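Local coordinates for K Homology domain-containing protein (Pyrococcus horikoshii, PDB 2E3U) that probably binds RNA through its two K homology domains, as the archaeal counterpart of the pre-ribosomal RNA processing factor Dim2p, at residues Tyr37-Lys42 with Thr73-Ile78; Asp43-Leu48 with Ile67-Glu72; Ile122-Ile127 with Lys167-Ile172; Lys182-Lys187 with Tyr198-Arg203. All coordinates share one frame; numbering follows the deposited sequence.

Contact 1 (Tyr37-Lys42 with Thr73-Ile78); sequences YVKIPK and TGEVWI
The hydroxyl of Y37 donates to OE2 of E75, with Y37 OH 2.7 Å from E75 OE2. It uses the anti lone pair of that oxygen. The phenol ring and the carboxylate stand almost perpendicular, 88° apart. The other oxygen is also held on its anti side: T73 OG1 lies 2.6 Å from E75 OE1 and donates to it. T73 OG1 also accepts from the backbone N of E75, which makes an ST turn. Y37 reaches the glutamate because its CG is anti to the backbone N (chi1 159°), which carries the ring along the sheet. The same ring meets W77 in an offset edge-to-face pair, its edge toward the indole face, planes 65° apart. The nearest atoms there are Y37 CD2 and W77 NE1, at 3.5 Å. K39 crosses E75 at a slant on this face, and K39 CE lies 3.3 Å from T73 O.

Underneath, strands 37-39 and 75-78 pair antiparallel. V38 N to V76 O (2.7 Å) and V76 N to V38 O (2.8 Å) are nearly straight. I40 N to G74 O (2.9 Å) carries the pairing past the strand end. A beta carbon on G74 would run into I40 O, and its positive phi also favours glycine. The face of V38, V76 and I78 is apolar. There V38 CG2 lies 4.1 Å from I78 CD1, and helix 87-101 covers V38. In a type I KH fold this joins the first strand to the last. Two hydroxyl donors on one carboxylate are consistent with an ionised E75, its charge probably eased by K39.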
loop_
_atom_site.group_PDB
_atom_site.type_symbol
_atom_site.label_atom_id
_atom_site.label_comp_id
_atom_site.label_asym_id
_atom_site.label_seq_id
_atom_site.Cartn_x
_atom_site.Cartn_y
_atom_site.Cartn_z
ATOM N N TYR A 37 -5.113 13.776 7.892
ATOM C CA TYR A 37 -3.767 14.320 7.749
ATOM C C TYR A 37 -2.788 13.170 7.727
ATOM O O TYR A 37 -2.805 12.346 8.633
ATOM C CB TYR A 37 -3.444 15.255 8.920
ATOM C CG TYR A 37 -1.971 15.489 9.159
ATOM C CD1 TYR A 37 -1.216 14.602 9.933
ATOM C CD2 TYR A 37 -1.339 16.611 8.643
ATOM C CE1 TYR A 37 0.148 14.818 10.181
ATOM C CE2 TYR A 37 0.024 16.865 8.895
ATOM C CZ TYR A 37 0.759 15.962 9.661
ATOM O OH TYR A 37 2.096 16.186 9.890
ATOM N N VAL A 38 -1.923 13.120 6.721
ATOM C CA VAL A 38 -0.834 12.112 6.744
ATOM C C VAL A 38 0.531 12.679 6.375
ATOM O O VAL A 38 0.661 13.847 6.065
ATOM C CB VAL A 38 -1.151 10.834 5.864
ATOM C CG1 VAL A 38 -2.407 10.130 6.352
ATOM C CG2 VAL A 38 -1.235 11.159 4.381
ATOM N N LYS A 39 1.550 11.833 6.394
ATOM C CA LYS A 39 2.879 12.246 5.978
ATOM C C LYS A 39 3.462 11.104 5.182
ATOM O O LYS A 39 3.457 9.972 5.661
ATOM C CB LYS A 39 3.738 12.538 7.226
ATOM C CG LYS A 39 4.986 13.389 6.998
ATOM C CD LYS A 39 5.183 14.356 8.175
ATOM C CE LYS A 39 6.488 15.135 8.060
ATOM N NZ LYS A 39 6.926 15.814 9.345
ATOM N N ILE A 40 3.937 11.401 3.967
ATOM C CA ILE A 40 4.588 10.422 3.083
ATOM C C ILE A 40 6.055 10.847 2.896
ATOM O O ILE A 40 6.389 11.997 3.157
ATOM C CB ILE A 40 3.834 10.247 1.712
ATOM C CG1 ILE A 40 3.995 11.489 0.789
ATOM C CG2 ILE A 40 2.353 9.904 1.957
ATOM C CD1 ILE A 40 3.585 11.204 -0.714
ATOM N N PRO A 41 6.942 9.915 2.483
ATOM C CA PRO A 41 8.355 10.286 2.283
ATOM C C PRO A 41 8.508 11.331 1.208
ATOM O O PRO A 41 7.760 11.306 0.232
ATOM C CB PRO A 41 9.025 8.975 1.797
ATOM C CG PRO A 41 8.065 7.885 2.068
ATOM C CD PRO A 41 6.688 8.485 2.200
ATOM N N LYS A 42 9.491 12.216 1.368
ATOM C CA LYS A 42 9.839 13.206 0.330
ATOM C C LYS A 42 10.128 12.533 -1.025
ATOM O O LYS A 42 9.761 13.039 -2.101
ATOM C CB LYS A 42 11.026 14.051 0.779
ATOM C CG LYS A 42 10.659 15.307 1.607
ATOM C CD LYS A 42 10.413 15.008 3.096
ATOM C CE LYS A 42 11.705 14.995 3.941
ATOM N NZ LYS A 42 12.409 16.323 4.054
ATOM N N THR A 73 7.679 19.020 3.217
ATOM C CA THR A 73 7.599 18.181 4.408
ATOM C C THR A 73 7.028 16.790 4.120
ATOM O O THR A 73 7.192 15.871 4.914
ATOM C CB THR A 73 6.813 18.873 5.562
ATOM O OG1 THR A 73 5.444 19.051 5.182
ATOM C CG2 THR A 73 7.450 20.267 5.962
ATOM N N GLY A 74 6.374 16.631 2.983
ATOM C CA GLY A 74 5.684 15.373 2.672
ATOM C C GLY A 74 4.356 15.286 3.391
ATOM O O GLY A 74 3.733 14.258 3.358
ATOM N N GLU A 75 3.919 16.388 4.028
ATOM C CA GLU A 75 2.650 16.406 4.714
ATOM C C GLU A 75 1.490 16.483 3.729
ATOM O O GLU A 75 1.524 17.299 2.812
ATOM C CB GLU A 75 2.594 17.592 5.686
ATOM C CG GLU A 75 3.349 17.330 6.989
ATOM C CD GLU A 75 3.464 18.563 7.844
ATOM O OE1 GLU A 75 4.142 19.514 7.413
ATOM O OE2 GLU A 75 2.885 18.589 8.950
ATOM N N VAL A 76 0.457 15.653 3.925
ATOM C CA VAL A 76 -0.713 15.671 3.039
ATOM C C VAL A 76 -2.011 15.728 3.819
ATOM O O VAL A 76 -2.201 14.981 4.774
ATOM C CB VAL A 76 -0.758 14.457 2.050
ATOM C CG1 VAL A 76 -1.844 14.656 0.958
ATOM C CG2 VAL A 76 0.645 14.192 1.400
ATOM N N TRP A 77 -2.887 16.641 3.390
ATOM C CA TRP A 77 -4.229 16.815 3.925
ATOM C C TRP A 77 -5.284 16.336 2.913
ATOM O O TRP A 77 -5.318 16.794 1.781
ATOM C CB TRP A 77 -4.479 18.308 4.282
ATOM C CG TRP A 77 -3.628 18.816 5.388
ATOM C CD1 TRP A 77 -3.983 18.913 6.695
ATOM C CD2 TRP A 77 -2.270 19.340 5.302
ATOM N NE1 TRP A 77 -2.946 19.418 7.428
ATOM C CE2 TRP A 77 -1.890 19.706 6.605
ATOM C CE3 TRP A 77 -1.354 19.532 4.247
ATOM C CZ2 TRP A 77 -0.612 20.244 6.911
ATOM C CZ3 TRP A 77 -0.086 20.081 4.541
ATOM C CH2 TRP A 77 0.270 20.433 5.867
ATOM N N ILE A 78 -6.160 15.436 3.341
ATOM C CA ILE A 78 -7.247 14.976 2.527
ATOM C C ILE A 78 -8.530 15.537 3.100
ATOM O O ILE A 78 -8.919 15.203 4.214
ATOM C CB ILE A 78 -7.300 13.424 2.403
ATOM C CG1 ILE A 78 -5.980 12.860 1.856
ATOM C CG2 ILE A 78 -8.489 12.999 1.503
ATOM C CD1 ILE A 78 -4.887 12.499 2.938
#

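Contact 2 (Asp43-Leu48 with Ile67-Glu72); sequences DRIAVL and ITIDSE
I45 meets I69, D70 and S71, and L48 meets I69, with no ring or planar side chain between the segments. The flat groups involved are two backbone carbonyls. I45 CD1 lies over the face of the S71 carbonyl, 3.6 Å from S71 O. It meets D70 O from the oxygen's outer end, near the peptide plane, at 3.7 Å. This is the first helix of a type I KH domain packing on the second strand and the start of the loop after it. In relatives, single-stranded nucleic acid lies between the first two helices with the GxxG loop on one side and the second strand with the variable loop on the other.

No hydrogen bond crosses the contact; it is aliphatic packing. I45 and I69 lie alongside, pointing opposite ways, and I45 CG2 meets I69 CG2 at 4.2 Å. L48 has CG anti to its backbone N (chi1 175°), which sends the leucine fork over the strand. Its CD2 presses on CD1 of I69 at 3.5 Å, tighter than usual for carbons. V76 of the central strand and helix 87-101 bury L48 further. With an alanine in place of I45, the carbonyls of D70 and S71 would probably lose their apolar cover, and a gap would open beside I69.

In the loop, E72 N donates to D70 OD2 at 3.2 Å, an Asx turn, 20° out of the carboxylate plane. On the helix side of this turn, S71 OG lies 3.8 Å from CG2 of I45.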
loop_
_atom_site.group_PDB
_atom_site.type_symbol
_atom_site.label_atom_id
_atom_site.label_comp_id
_atom_site.label_asym_id
_atom_site.label_seq_id
_atom_site.Cartn_x
_atom_site.Cartn_y
_atom_site.Cartn_z
ATOM N N ASP A 43 10.800 11.392 -0.943
ATOM C CA ASP A 43 10.939 10.433 -2.034
ATOM C C ASP A 43 9.661 10.227 -2.903
ATOM O O ASP A 43 9.728 10.053 -4.134
ATOM C CB ASP A 43 11.389 9.089 -1.416
ATOM C CG ASP A 43 12.282 8.286 -2.337
ATOM O OD1 ASP A 43 11.787 7.273 -2.900
ATOM O OD2 ASP A 43 13.474 8.660 -2.495
ATOM N N ARG A 44 8.500 10.259 -2.272
ATOM C CA ARG A 44 7.272 9.852 -2.973
ATOM C C ARG A 44 6.370 10.972 -3.477
ATOM O O ARG A 44 5.431 10.724 -4.257
ATOM C CB ARG A 44 6.488 8.838 -2.132
ATOM C CG ARG A 44 7.287 7.575 -1.863
ATOM C CD ARG A 44 7.617 6.840 -3.141
ATOM N NE ARG A 44 6.404 6.261 -3.732
ATOM C CZ ARG A 44 6.380 5.580 -4.876
ATOM N NH1 ARG A 44 5.241 5.082 -5.325
ATOM N NH2 ARG A 44 7.508 5.360 -5.556
ATOM N N ILE A 45 6.653 12.193 -3.050
ATOM C CA ILE A 45 5.762 13.335 -3.279
ATOM C C ILE A 45 5.555 13.556 -4.780
ATOM O O ILE A 45 4.401 13.732 -5.252
ATOM C CB ILE A 45 6.330 14.602 -2.600
ATOM C CG1 ILE A 45 6.088 14.544 -1.087
ATOM C CG2 ILE A 45 5.760 15.924 -3.244
ATOM C CD1 ILE A 45 6.859 15.662 -0.303
ATOM N N ALA A 46 6.680 13.534 -5.509
ATOM C CA ALA A 46 6.689 13.698 -6.950
ATOM C C ALA A 46 5.782 12.670 -7.659
ATOM O O ALA A 46 5.104 13.017 -8.622
ATOM C CB ALA A 46 8.162 13.680 -7.516
ATOM N N VAL A 47 5.744 11.427 -7.165
ATOM C CA VAL A 47 4.814 10.419 -7.716
ATOM C C VAL A 47 3.338 10.650 -7.331
ATOM O O VAL A 47 2.424 10.414 -8.155
ATOM C CB VAL A 47 5.294 8.936 -7.489
ATOM C CG1 VAL A 47 5.373 8.610 -6.059
ATOM C CG2 VAL A 47 4.361 7.947 -8.140
ATOM N N LEU A 48 3.101 11.126 -6.109
ATOM C CA LEU A 48 1.750 11.512 -5.697
ATOM C C LEU A 48 1.199 12.668 -6.570
ATOM O O LEU A 48 0.055 12.612 -6.983
ATOM C CB LEU A 48 1.688 11.866 -4.199
ATOM C CG LEU A 48 0.362 12.418 -3.621
ATOM C CD1 LEU A 48 -0.703 11.350 -3.644
ATOM C CD2 LEU A 48 0.528 12.913 -2.205
ATOM N N ILE A 67 -7.014 17.175 -2.130
ATOM C CA ILE A 67 -5.718 16.794 -1.578
ATOM C C ILE A 67 -4.797 18.006 -1.561
ATOM O O ILE A 67 -4.644 18.700 -2.570
ATOM C CB ILE A 67 -5.149 15.585 -2.400
ATOM C CG1 ILE A 67 -6.079 14.374 -2.121
ATOM C CG2 ILE A 67 -3.686 15.318 -2.071
ATOM C CD1 ILE A 67 -6.070 13.318 -3.156
ATOM N N THR A 68 -4.223 18.302 -0.402
ATOM C CA THR A 68 -3.317 19.428 -0.302
ATOM C C THR A 68 -1.961 18.886 0.093
ATOM O O THR A 68 -1.851 18.195 1.095
ATOM C CB THR A 68 -3.797 20.476 0.731
ATOM O OG1 THR A 68 -5.132 20.880 0.411
ATOM C CG2 THR A 68 -2.868 21.723 0.722
ATOM N N ILE A 69 -0.929 19.192 -0.691
ATOM C CA ILE A 69 0.397 18.642 -0.424
ATOM C C ILE A 69 1.402 19.722 -0.005
ATOM O O ILE A 69 1.500 20.771 -0.637
ATOM C CB ILE A 69 0.929 17.855 -1.616
ATOM C CG1 ILE A 69 -0.108 16.818 -2.082
ATOM C CG2 ILE A 69 2.290 17.167 -1.249
ATOM C CD1 ILE A 69 0.231 16.157 -3.378
ATOM N N ASP A 70 2.135 19.475 1.076
ATOM C CA ASP A 70 3.330 20.276 1.362
ATOM C C ASP A 70 4.533 19.552 0.709
ATOM O O ASP A 70 4.899 18.455 1.122
ATOM C CB ASP A 70 3.498 20.366 2.870
ATOM C CG ASP A 70 4.411 21.472 3.307
ATOM O OD1 ASP A 70 4.097 22.059 4.375
ATOM O OD2 ASP A 70 5.443 21.747 2.639
ATOM N N SER A 71 5.131 20.164 -0.306
ATOM C CA SER A 71 6.252 19.564 -1.041
ATOM C C SER A 71 7.561 19.554 -0.253
ATOM O O SER A 71 8.489 18.814 -0.593
ATOM C CB SER A 71 6.462 20.281 -2.383
ATOM O OG SER A 71 5.576 19.765 -3.375
ATOM N N GLU A 72 7.644 20.373 0.793
ATOM C CA GLU A 72 8.845 20.432 1.609
ATOM C C GLU A 72 8.858 19.399 2.735
ATOM O O GLU A 72 9.929 18.958 3.167
ATOM C CB GLU A 72 9.046 21.837 2.180
ATOM C CG GLU A 72 9.730 22.828 1.218
ATOM C CD GLU A 72 10.317 24.035 1.934
ATOM O OE1 GLU A 72 10.627 23.929 3.150
ATOM O OE2 GLU A 72 10.493 25.093 1.279
#

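Contact 3 (Ile122-Ile127 with Lys167-Ile172); sequences INLTDI and KTVAII
The first and last strands of the second type I KH domain pair here, I122 and N123 against V169 and T168. The pairing is antiparallel. I122 N donates to V169 O at 2.8 Å, and V169 N returns a bond to I122 O at 2.9 Å, in the carbonyl plane. That same I122 O also receives a CA-H contact from T168, with T168 CA 3.0 Å away. N123 and T168 form the next, non-hydrogen-bonded pair. Their side chains share a face, and N123 OD1 is 3.7 Å from T168 CG2. The hydroxyl of T168 is engaged elsewhere, with R102 and with Y165 O.

Beyond N123 the chain curls into a short 3-10 turn, closed by D126 N on N123 O at 3.0 Å. L124 N still reaches back, donating to K167 O at 2.8 Å with the donor tilted 29° from the carbonyl plane. L124 CB lies 3.5 Å from the same oxygen. With CG anti to the carbonyl carbon (chi1 -78°), the L124 side chain stays close to that carbonyl, its CG 3.7 Å from K167 O.

L124 also packs on L136, V139, R140 and I143 of helix 136-144. A serine here would probably leave L136, V139 and I143 without their apolar partner. I122 and V169 face helix 175-189, through K182 and I185. Strand 168-173 is the middle of the three strands, with 161-165 on its other edge.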
loop_
_atom_site.group_PDB
_atom_site.type_symbol
_atom_site.label_atom_id
_atom_site.label_comp_id
_atom_site.label_asym_id
_atom_site.label_seq_id
_atom_site.Cartn_x
_atom_site.Cartn_y
_atom_site.Cartn_z
ATOM N N ILE A 122 2.844 -2.742 7.345
ATOM C CA ILE A 122 3.592 -3.501 8.333
ATOM C C ILE A 122 5.009 -2.941 8.435
ATOM O O ILE A 122 5.696 -2.815 7.426
ATOM C CB ILE A 122 3.663 -5.011 7.910
ATOM C CG1 ILE A 122 2.273 -5.657 7.932
ATOM C CG2 ILE A 122 4.587 -5.791 8.805
ATOM C CD1 ILE A 122 1.506 -5.421 9.257
ATOM N N ASN A 123 5.446 -2.610 9.650
ATOM C CA ASN A 123 6.853 -2.265 9.858
ATOM C C ASN A 123 7.648 -3.559 9.894
ATOM O O ASN A 123 7.368 -4.441 10.696
ATOM C CB ASN A 123 7.067 -1.456 11.149
ATOM C CG ASN A 123 6.341 -0.099 11.138
ATOM O OD1 ASN A 123 6.623 0.774 10.302
ATOM N ND2 ASN A 123 5.421 0.089 12.094
ATOM N N LEU A 124 8.621 -3.665 8.997
ATOM C CA LEU A 124 9.429 -4.872 8.829
ATOM C C LEU A 124 10.084 -5.257 10.130
ATOM O O LEU A 124 10.326 -6.440 10.406
ATOM C CB LEU A 124 10.503 -4.664 7.769
ATOM C CG LEU A 124 10.072 -4.735 6.306
ATOM C CD1 LEU A 124 11.248 -4.504 5.383
ATOM C CD2 LEU A 124 9.405 -6.046 6.029
ATOM N N THR A 125 10.328 -4.238 10.939
ATOM C CA THR A 125 10.978 -4.394 12.213
ATOM C C THR A 125 10.230 -5.299 13.190
ATOM O O THR A 125 10.862 -5.973 14.002
ATOM C CB THR A 125 11.308 -3.027 12.830
ATOM O OG1 THR A 125 12.580 -3.126 13.432
ATOM C CG2 THR A 125 10.275 -2.571 13.860
ATOM N N ASP A 126 8.898 -5.344 13.124
ATOM C CA ASP A 126 8.209 -6.151 14.125
ATOM C C ASP A 126 7.589 -7.429 13.586
ATOM O O ASP A 126 6.630 -7.961 14.168
ATOM C CB ASP A 126 7.300 -5.326 15.065
ATOM C CG ASP A 126 6.296 -4.487 14.330
ATOM O OD1 ASP A 126 5.341 -5.076 13.792
ATOM O OD2 ASP A 126 6.438 -3.244 14.333
ATOM N N ILE A 127 8.173 -7.930 12.494
ATOM C CA ILE A 127 7.833 -9.259 11.972
ATOM C C ILE A 127 9.055 -10.182 11.935
ATOM O O ILE A 127 8.953 -11.337 11.496
ATOM C CB ILE A 127 7.095 -9.209 10.601
ATOM C CG1 ILE A 127 7.972 -8.582 9.511
ATOM C CG2 ILE A 127 5.738 -8.502 10.750
ATOM C CD1 ILE A 127 7.359 -8.563 8.151
ATOM N N LYS A 167 11.322 0.535 5.163
ATOM C CA LYS A 167 11.139 -0.156 6.425
ATOM C C LYS A 167 9.765 -0.824 6.565
ATOM O O LYS A 167 9.418 -1.315 7.641
ATOM C CB LYS A 167 11.420 0.811 7.599
ATOM C CG LYS A 167 12.884 1.278 7.681
ATOM C CD LYS A 167 13.177 2.069 8.951
ATOM C CE LYS A 167 13.531 1.141 10.130
ATOM N NZ LYS A 167 14.082 1.900 11.300
ATOM N N THR A 168 8.990 -0.857 5.487
ATOM C CA THR A 168 7.635 -1.423 5.547
ATOM C C THR A 168 7.380 -2.405 4.437
ATOM O O THR A 168 8.078 -2.410 3.430
ATOM C CB THR A 168 6.532 -0.355 5.449
ATOM O OG1 THR A 168 6.610 0.300 4.173
ATOM C CG2 THR A 168 6.620 0.693 6.595
ATOM N N VAL A 169 6.353 -3.233 4.639
ATOM C CA VAL A 169 5.670 -3.947 3.575
ATOM C C VAL A 169 4.258 -3.426 3.649
ATOM O O VAL A 169 3.734 -3.268 4.743
ATOM C CB VAL A 169 5.603 -5.502 3.794
ATOM C CG1 VAL A 169 5.205 -6.231 2.510
ATOM C CG2 VAL A 169 6.901 -6.012 4.241
ATOM N N ALA A 170 3.633 -3.161 2.502
ATOM C CA ALA A 170 2.238 -2.685 2.486
ATOM C C ALA A 170 1.391 -3.624 1.616
ATOM O O ALA A 170 1.866 -4.108 0.606
ATOM C CB ALA A 170 2.146 -1.247 1.988
ATOM N N ILE A 171 0.154 -3.873 2.033
ATOM C CA ILE A 171 -0.709 -4.864 1.424
ATOM C C ILE A 171 -2.058 -4.231 1.124
ATOM O O ILE A 171 -2.560 -3.434 1.913
ATOM C CB ILE A 171 -0.899 -6.107 2.328
ATOM C CG1 ILE A 171 0.455 -6.571 2.899
ATOM C CG2 ILE A 171 -1.587 -7.238 1.536
ATOM C CD1 ILE A 171 0.388 -7.764 3.921
ATOM N N ILE A 172 -2.608 -4.544 -0.051
ATOM C CA ILE A 172 -3.935 -4.085 -0.469
ATOM C C ILE A 172 -4.733 -5.294 -0.868
ATOM O O ILE A 172 -4.271 -6.100 -1.657
ATOM C CB ILE A 172 -3.901 -3.080 -1.667
ATOM C CG1 ILE A 172 -3.213 -1.776 -1.266
ATOM C CG2 ILE A 172 -5.323 -2.777 -2.112
ATOM C CD1 ILE A 172 -2.801 -0.888 -2.463
#

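Contact 4 (Lys182-Lys187 with Tyr198-Arg203); sequences KTAIEK and YRYLER
This is a side-by-side packing of two helices near the end of the chain, with Y200 of the last modelled helix reaching T183, A184 and K187 of the helix before it. The segments 182-187 and 198-203 run antiparallel, at 170°, with their axes 10.2 Å apart. That wide spacing is bridged mostly by one ring. With CG anti to the backbone N (chi1 164°), the Y200 ring points out from its helix and its hydroxyl end reaches T183.

K187 sets its CE over one face of this ring, toward the rim. K187 CE sits 4.2 Å from the ring centroid and 16° off the normal, a CH-pi contact. T183 meets the phenol end at about a right angle. T183 CG2 is 3.3 Å from Y200 OH, and T183 CB is closer still at 3.1 Å. The two hydroxyls do not bond to each other: T183 OG1 is 3.5 Å from Y200 OH at a poor angle. T183 OG1 instead bonds E179 O, one turn earlier in its own helix, and Y200 OH has a weak bond to R204. No hydrogen bond crosses between the two segments; the phenol oxygen is packed against T183 CB and CG2.

A184 is small and lets the other helix in. Its CB touches L201 CD2 at 3.8 Å and Y200 CE2 at 4.4 Å. L201 continues onto M157 of helix 149-158, and V197 covers A184 and K187. Helix 175-189 is the third and last helix of the type I KH fold; helix 194-203 follows it and folds back to form an antiparallel helical hairpin.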
loop_
_atom_site.group_PDB
_atom_site.type_symbol
_atom_site.label_atom_id
_atom_site.label_comp_id
_atom_site.label_asym_id
_atom_site.label_seq_id
_atom_site.Cartn_x
_atom_site.Cartn_y
_atom_site.Cartn_z
ATOM N N LYS A 182 -0.099 -11.401 4.391
ATOM C CA LYS A 182 0.544 -11.099 5.679
ATOM C C LYS A 182 1.223 -12.318 6.308
ATOM O O LYS A 182 2.395 -12.253 6.698
ATOM C CB LYS A 182 -0.465 -10.485 6.684
ATOM C CG LYS A 182 0.191 -9.692 7.793
ATOM C CD LYS A 182 -0.761 -9.334 8.947
ATOM C CE LYS A 182 0.052 -8.916 10.181
ATOM N NZ LYS A 182 -0.690 -8.015 11.108
ATOM N N THR A 183 0.457 -13.394 6.463
ATOM C CA THR A 183 0.975 -14.671 7.012
ATOM C C THR A 183 2.176 -15.263 6.239
ATOM O O THR A 183 3.160 -15.632 6.863
ATOM C CB THR A 183 -0.137 -15.720 7.132
ATOM O OG1 THR A 183 -1.219 -15.157 7.884
ATOM C CG2 THR A 183 0.355 -16.944 7.858
ATOM N N ALA A 184 2.100 -15.313 4.900
ATOM C CA ALA A 184 3.216 -15.764 4.054
ATOM C C ALA A 184 4.464 -14.905 4.266
ATOM O O ALA A 184 5.565 -15.420 4.412
ATOM C CB ALA A 184 2.810 -15.722 2.602
ATOM N N ILE A 185 4.266 -13.588 4.280
ATOM C CA ILE A 185 5.348 -12.601 4.466
ATOM C C ILE A 185 6.038 -12.777 5.836
ATOM O O ILE A 185 7.254 -12.757 5.914
ATOM C CB ILE A 185 4.777 -11.154 4.293
ATOM C CG1 ILE A 185 4.497 -10.856 2.817
ATOM C CG2 ILE A 185 5.653 -10.068 4.970
ATOM C CD1 ILE A 185 3.615 -9.581 2.621
ATOM N N GLU A 186 5.239 -12.941 6.895
ATOM C CA GLU A 186 5.722 -13.243 8.237
ATOM C C GLU A 186 6.591 -14.516 8.282
ATOM O O GLU A 186 7.703 -14.481 8.790
ATOM C CB GLU A 186 4.540 -13.324 9.224
ATOM C CG GLU A 186 3.994 -11.937 9.659
ATOM C CD GLU A 186 2.725 -12.005 10.523
ATOM O OE1 GLU A 186 2.015 -13.050 10.531
ATOM O OE2 GLU A 186 2.418 -10.996 11.181
ATOM N N LYS A 187 6.088 -15.624 7.733
ATOM C CA LYS A 187 6.883 -16.836 7.518
ATOM C C LYS A 187 8.228 -16.616 6.808
ATOM O O LYS A 187 9.260 -17.086 7.258
ATOM C CB LYS A 187 6.059 -17.877 6.758
ATOM C CG LYS A 187 5.006 -18.513 7.610
ATOM C CD LYS A 187 3.981 -19.197 6.768
ATOM C CE LYS A 187 2.808 -19.589 7.643
ATOM N NZ LYS A 187 3.142 -20.833 8.413
ATOM N N TYR A 198 5.132 -21.778 0.136
ATOM C CA TYR A 198 4.399 -22.069 -1.089
ATOM C C TYR A 198 3.281 -23.117 -0.880
ATOM O O TYR A 198 2.193 -23.024 -1.490
ATOM C CB TYR A 198 5.359 -22.492 -2.210
ATOM C CG TYR A 198 6.385 -21.451 -2.657
ATOM C CD1 TYR A 198 7.595 -21.845 -3.260
ATOM C CD2 TYR A 198 6.155 -20.088 -2.495
ATOM C CE1 TYR A 198 8.544 -20.906 -3.675
ATOM C CE2 TYR A 198 7.092 -19.135 -2.919
ATOM C CZ TYR A 198 8.288 -19.547 -3.516
ATOM O OH TYR A 198 9.218 -18.576 -3.947
ATOM N N ARG A 199 3.546 -24.112 -0.041
ATOM C CA ARG A 199 2.525 -25.083 0.319
ATOM C C ARG A 199 1.408 -24.447 1.162
ATOM O O ARG A 199 0.244 -24.673 0.887
ATOM C CB ARG A 199 3.141 -26.321 0.986
ATOM C CG ARG A 199 3.709 -27.350 -0.027
ATOM C CD ARG A 199 4.772 -28.205 0.619
ATOM N NE ARG A 199 5.287 -29.346 -0.160
ATOM C CZ ARG A 199 6.358 -29.291 -0.952
ATOM N NH1 ARG A 199 6.993 -28.140 -1.131
ATOM N NH2 ARG A 199 6.788 -30.374 -1.583
ATOM N N TYR A 200 1.759 -23.645 2.165
ATOM C CA TYR A 200 0.792 -22.808 2.887
ATOM C C TYR A 200 -0.102 -21.960 1.969
ATOM O O TYR A 200 -1.321 -21.900 2.163
ATOM C CB TYR A 200 1.478 -21.894 3.938
ATOM C CG TYR A 200 0.564 -20.756 4.408
ATOM C CD1 TYR A 200 -0.354 -20.952 5.436
ATOM C CD2 TYR A 200 0.614 -19.504 3.804
ATOM C CE1 TYR A 200 -1.203 -19.925 5.861
ATOM C CE2 TYR A 200 -0.236 -18.471 4.194
ATOM C CZ TYR A 200 -1.140 -18.687 5.216
ATOM O OH TYR A 200 -1.990 -17.659 5.597
ATOM N N LEU A 201 0.505 -21.302 0.979
ATOM C CA LEU A 201 -0.243 -20.492 0.025
ATOM C C LEU A 201 -1.146 -21.317 -0.887
ATOM O O LEU A 201 -2.246 -20.862 -1.234
ATOM C CB LEU A 201 0.680 -19.581 -0.804
ATOM C CG LEU A 201 1.335 -18.401 -0.110
ATOM C CD1 LEU A 201 2.585 -17.955 -0.852
ATOM C CD2 LEU A 201 0.369 -17.199 0.115
ATOM N N GLU A 202 -0.707 -22.511 -1.279
ATOM C CA GLU A 202 -1.568 -23.405 -2.075
ATOM C C GLU A 202 -2.811 -23.779 -1.287
ATOM O O GLU A 202 -3.916 -23.788 -1.828
ATOM C CB GLU A 202 -0.846 -24.688 -2.515
ATOM C CG GLU A 202 -0.200 -24.649 -3.916
ATOM C CD GLU A 202 -1.202 -24.573 -5.070
ATOM O OE1 GLU A 202 -2.375 -24.998 -4.887
ATOM O OE2 GLU A 202 -0.809 -24.094 -6.169
ATOM N N ARG A 203 -2.621 -24.055 -0.000
ATOM C CA ARG A 203 -3.709 -24.447 0.882
ATOM C C ARG A 203 -4.747 -23.329 1.067
ATOM O O ARG A 203 -5.941 -23.593 1.246
ATOM C CB ARG A 203 -3.172 -24.960 2.225
ATOM C CG ARG A 203 -3.075 -26.479 2.297
ATOM C CD ARG A 203 -2.134 -26.988 3.438
ATOM N NE ARG A 203 -2.169 -26.123 4.619
ATOM C CZ ARG A 203 -1.098 -25.599 5.210
ATOM N NH1 ARG A 203 0.114 -25.875 4.754
ATOM N NH2 ARG A 203 -1.241 -24.815 6.278
#

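How the contacts relate
The four contacts fall into two pairs, one in each KH domain. Contacts 1 and 2 lie in the first, their centres 7 Å apart. They share the sheet of neighbouring strands 75-80 and 65-69, and E75 O probably bonds D70 N. Contact 2 falls within the chain span that contact 1 closes. Contacts 3 and 4 follow in the second domain, centres 16 Å apart, and touch where V169 and I171 pack on helix 175-189. Contacts 1 and 3 both join first and last strands, centres about 19 Å apart. The centres of contacts 1 and 4 are about 33 Å apart, on opposite sides of the chain's centre. R102 touches P41 and bonds T168, linking the domains.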